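Local coordinates for protein ribonucleoside-diphosphate reductase subunit beta (Streptococcus sanguinis, PDB 4N83) that forms the metal-carrying beta subunit of a class Ib ribonucleotide reductase, which probably converts ribonucleoside diphosphates into the deoxyribonucleotides needed for DNA synthesis, at residues A88-N91 and N92-F95; I136-E139 and I140-G144. All blocks are in the same frame, centred on the assembly; numbering follows the deposited sequence.

Contact 1: A88-N91 and N92-F95; sequences AVFN and NIQF
Ile-93 reaches back along its helix and sets its terminal methyl against two side chains of the preceding turn, Val-89 and Phe-90. With Phe-90 it lies side by side, both pointing the same way, and CD1 of Ile-93 comes to 3.5 Å from ring atom CD1 of Phe-90. The approach to the ring is oblique, and CE1 of Phe-90 is nearly as near. Toward Val-89 the side chains run at a slant, and the methyl CG1 of Val-89 meets the same CD1 of Ile-93 at 3.7 Å. The torsions make this meeting possible: CG1 of Ile-93 sits beside its own backbone N (chi1 -68°) and so turns back toward the earlier turn, while Val-89 sends CG1 opposite its backbone N (chi1 176°), forward along the helix. Behind these side chains, O of Val-89 accepts a hydrogen bond from N of Ile-93 at 2.8 Å. N of Gln-94 donates to O of Phe-90, also at 2.8 Å. Asn-92 to Ala-88 and Phe-95 to Asn-91 continue the regular i to i+4 ladder of an alpha helix. The side chains of Asn-91 and Gln-94 find their polar partners elsewhere: NE2 of Gln-94 donates to O of Ser-70 and its OE1 accepts from NH2 of Arg-78, and ND2 of Asn-91 bonds OG of Ser-98 of the second subunit. All of this lies buried on helix 84-111, with Val-89 and Asn-92 against helix 16-27. Phe-90 touches Val-74 of helix 49-78 and Ile-198 of helix 178-206, Ile-93 touches Val-74 and His-194 of the same two helices, and Asn-91, Asn-92, Gln-94 and Phe-95 pack on the second subunit.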
# COMPACT_ATOMS: atom_id res chain seq x y z
N ALA A 88 -5.53 3.46 6.38
CA ALA A 88 -4.69 4.15 5.40
C ALA A 88 -3.20 3.94 5.72
O ALA A 88 -2.41 3.62 4.83
CB ALA A 88 -5.02 5.64 5.36
N VAL A 89 -2.84 4.10 6.99
CA VAL A 89 -1.46 3.85 7.43
C VAL A 89 -1.04 2.42 7.08
O VAL A 89 0.08 2.21 6.62
CB VAL A 89 -1.28 4.09 8.95
CG1 VAL A 89 0.14 3.74 9.39
CG2 VAL A 89 -1.59 5.54 9.31
N PHE A 90 -1.94 1.46 7.28
CA PHE A 90 -1.66 0.06 6.96
C PHE A 90 -1.53 -0.21 5.46
O PHE A 90 -0.82 -1.14 5.06
CB PHE A 90 -2.70 -0.88 7.59
CG PHE A 90 -2.43 -1.20 9.03
CD1 PHE A 90 -1.26 -1.86 9.39
CD2 PHE A 90 -3.33 -0.86 10.03
CE1 PHE A 90 -0.99 -2.16 10.71
CE2 PHE A 90 -3.06 -1.16 11.35
CZ PHE A 90 -1.90 -1.81 11.70
N ASN A 91 -2.22 0.58 4.64
CA ASN A 91 -2.04 0.50 3.19
C ASN A 91 -0.63 0.93 2.81
O ASN A 91 0.03 0.28 2.00
CB ASN A 91 -3.06 1.38 2.46
CG ASN A 91 -4.49 0.90 2.67
OD1 ASN A 91 -4.74 -0.30 2.80
ND2 ASN A 91 -5.43 1.84 2.69
N ASN A 92 -0.17 2.02 3.43
CA ASN A 92 1.21 2.47 3.30
C ASN A 92 2.20 1.44 3.84
O ASN A 92 3.24 1.18 3.22
CB ASN A 92 1.42 3.81 4.02
CG ASN A 92 2.88 4.19 4.15
OD1 ASN A 92 3.46 4.05 5.21
ND2 ASN A 92 3.48 4.64 3.05
N ILE A 93 1.89 0.87 5.00
CA ILE A 93 2.73 -0.17 5.60
C ILE A 93 2.86 -1.36 4.66
O ILE A 93 3.97 -1.82 4.39
CB ILE A 93 2.19 -0.65 6.97
CG1 ILE A 93 2.30 0.47 8.01
CG2 ILE A 93 2.95 -1.88 7.45
CD1 ILE A 93 1.45 0.27 9.24
N GLN A 94 1.73 -1.84 4.15
CA GLN A 94 1.70 -3.03 3.29
C GLN A 94 2.48 -2.83 1.99
O GLN A 94 3.14 -3.76 1.52
CB GLN A 94 0.27 -3.43 2.97
CG GLN A 94 0.17 -4.80 2.32
CD GLN A 94 -1.26 -5.25 2.12
OE1 GLN A 94 -2.15 -4.43 1.85
NE2 GLN A 94 -1.50 -6.55 2.24
N PHE A 95 2.38 -1.64 1.41
CA PHE A 95 3.14 -1.31 0.21
C PHE A 95 4.65 -1.34 0.47
O PHE A 95 5.41 -1.91 -0.31
CB PHE A 95 2.73 0.06 -0.35
CG PHE A 95 3.75 0.68 -1.27
CD1 PHE A 95 4.15 0.02 -2.43
CD2 PHE A 95 4.31 1.91 -0.98
CE1 PHE A 95 5.09 0.58 -3.27
CE2 PHE A 95 5.24 2.48 -1.82
CZ PHE A 95 5.64 1.81 -2.97

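Contact 2: I136-E139 and I140-G144; sequences IINE and IYLNG
O of Asn-138 accepts a hydrogen bond from N of Leu-142 at 2.8 Å, and O of Glu-139 one from N of Asn-143 at 2.9 Å. O of Ile-137 serves two donors, N of Tyr-141 at 3.2 Å and, in a weak bond, N of Ile-140. The same oxygen sits 3.5 Å above one face of the Tyr-141 ring, offset toward the rim. At the far end of this ring, OH bonds Gln-69. These are the last turns of helix 128-143 in the helical, ferritin-like fold of the small subunit; Gly-144 leaves helical geometry, its N weakly bonded to O of Ile-140. Along one side Ile-137 and Tyr-141 run together, CG2 of Ile-137 3.4 Å from CE2 of Tyr-141. CG1 of Ile-140 lies beside its backbone N (chi1 -65°), which turns CD1 back to 4.3 Å from CG2 of Ile-136. Glu-139 and Asn-143 cross at about a right angle, carboxylate and amide planes 41° apart. Asn-138 and Leu-142 cross at a slant, OD1 of Asn-138 3.8 Å from CG of Leu-142, and both pack on Tyr-4 of the second subunit, whereas Ile-136 and Ile-140 face Leu-224 of helix 211-240.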
# COMPACT_ATOMS: atom_id res chain seq x y z
N ILE A 136 4.08 -20.83 11.93
CA ILE A 136 3.63 -20.39 13.25
C ILE A 136 3.03 -18.99 13.18
O ILE A 136 2.02 -18.70 13.82
CB ILE A 136 4.78 -20.42 14.29
CG1 ILE A 136 5.24 -21.86 14.54
CG2 ILE A 136 4.35 -19.77 15.60
CD1 ILE A 136 6.59 -21.97 15.22
N ILE A 137 3.66 -18.12 12.39
CA ILE A 137 3.24 -16.72 12.29
C ILE A 137 1.97 -16.55 11.44
O ILE A 137 1.06 -15.83 11.85
CB ILE A 137 4.38 -15.83 11.73
CG1 ILE A 137 5.60 -15.85 12.66
CG2 ILE A 137 3.90 -14.40 11.52
CD1 ILE A 137 5.39 -15.20 14.01
N ASN A 138 1.92 -17.20 10.28
CA ASN A 138 0.76 -17.07 9.39
C ASN A 138 -0.50 -17.71 9.96
O ASN A 138 -1.61 -17.22 9.73
CB ASN A 138 1.06 -17.67 8.01
CG ASN A 138 0.03 -17.27 6.96
OD1 ASN A 138 -0.64 -16.25 7.08
ND2 ASN A 138 -0.08 -18.08 5.91
N GLU A 139 -0.33 -18.80 10.71
CA GLU A 139 -1.43 -19.45 11.41
C GLU A 139 -2.08 -18.48 12.41
O GLU A 139 -3.30 -18.50 12.60
CB GLU A 139 -0.94 -20.71 12.13
CG GLU A 139 -2.02 -21.49 12.89
CD GLU A 139 -2.23 -20.99 14.32
OE1 GLU A 139 -1.25 -20.62 14.99
OE2 GLU A 139 -3.40 -20.98 14.76
N ILE A 140 -1.26 -17.64 13.03
CA ILE A 140 -1.76 -16.60 13.94
C ILE A 140 -2.53 -15.53 13.16
O ILE A 140 -3.59 -15.09 13.60
CB ILE A 140 -0.61 -15.95 14.75
CG1 ILE A 140 0.04 -16.98 15.68
CG2 ILE A 140 -1.13 -14.77 15.57
CD1 ILE A 140 1.44 -16.62 16.10
N TYR A 141 -2.01 -15.13 12.00
CA TYR A 141 -2.69 -14.14 11.15
C TYR A 141 -4.04 -14.66 10.64
O TYR A 141 -5.02 -13.92 10.60
CB TYR A 141 -1.82 -13.72 9.96
CG TYR A 141 -0.57 -12.92 10.31
CD1 TYR A 141 -0.59 -11.94 11.31
CD2 TYR A 141 0.61 -13.11 9.61
CE1 TYR A 141 0.55 -11.21 11.61
CE2 TYR A 141 1.75 -12.39 9.91
CZ TYR A 141 1.72 -11.44 10.91
OH TYR A 141 2.85 -10.72 11.21
N LEU A 142 -4.08 -15.94 10.26
CA LEU A 142 -5.29 -16.54 9.71
C LEU A 142 -6.34 -16.85 10.79
O LEU A 142 -7.54 -16.70 10.53
CB LEU A 142 -4.95 -17.82 8.93
CG LEU A 142 -4.17 -17.63 7.62
CD1 LEU A 142 -3.68 -18.97 7.09
CD2 LEU A 142 -5.02 -16.92 6.57
N ASN A 143 -5.90 -17.26 11.98
CA ASN A 143 -6.82 -17.73 13.03
C ASN A 143 -6.79 -16.95 14.35
O ASN A 143 -7.82 -16.85 15.03
CB ASN A 143 -6.56 -19.21 13.32
CG ASN A 143 -6.71 -20.09 12.08
OD1 ASN A 143 -5.86 -20.94 11.81
ND2 ASN A 143 -7.78 -19.88 11.33
N GLY A 144 -5.63 -16.40 14.71
CA GLY A 144 -5.48 -15.66 15.97
C GLY A 144 -6.35 -14.42 16.06
O GLY A 144 -6.78 -13.88 15.04

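In the fold
Contact 1 precedes contact 2 in the chain, on helices 84-111 and 128-143. Their centres are 20 Å apart and their nearest atoms about 9 Å, so they do not touch. Helix 49-78 meets both, and so does the second subunit. They differ in their distance from the dimanganese site: the side chain of Ile-93 in contact 1 is about 4 Å from a manganese ion and from the side chains of the ligands Glu-97 and His-194, whereas the Tyr-141 side chain in contact 2 stays about 8 Å from the metal and about 6 Å from that of the ligand Glu-157. Through Ile-93, contact 1 comes close to the metal site; contact 2 lies farther out.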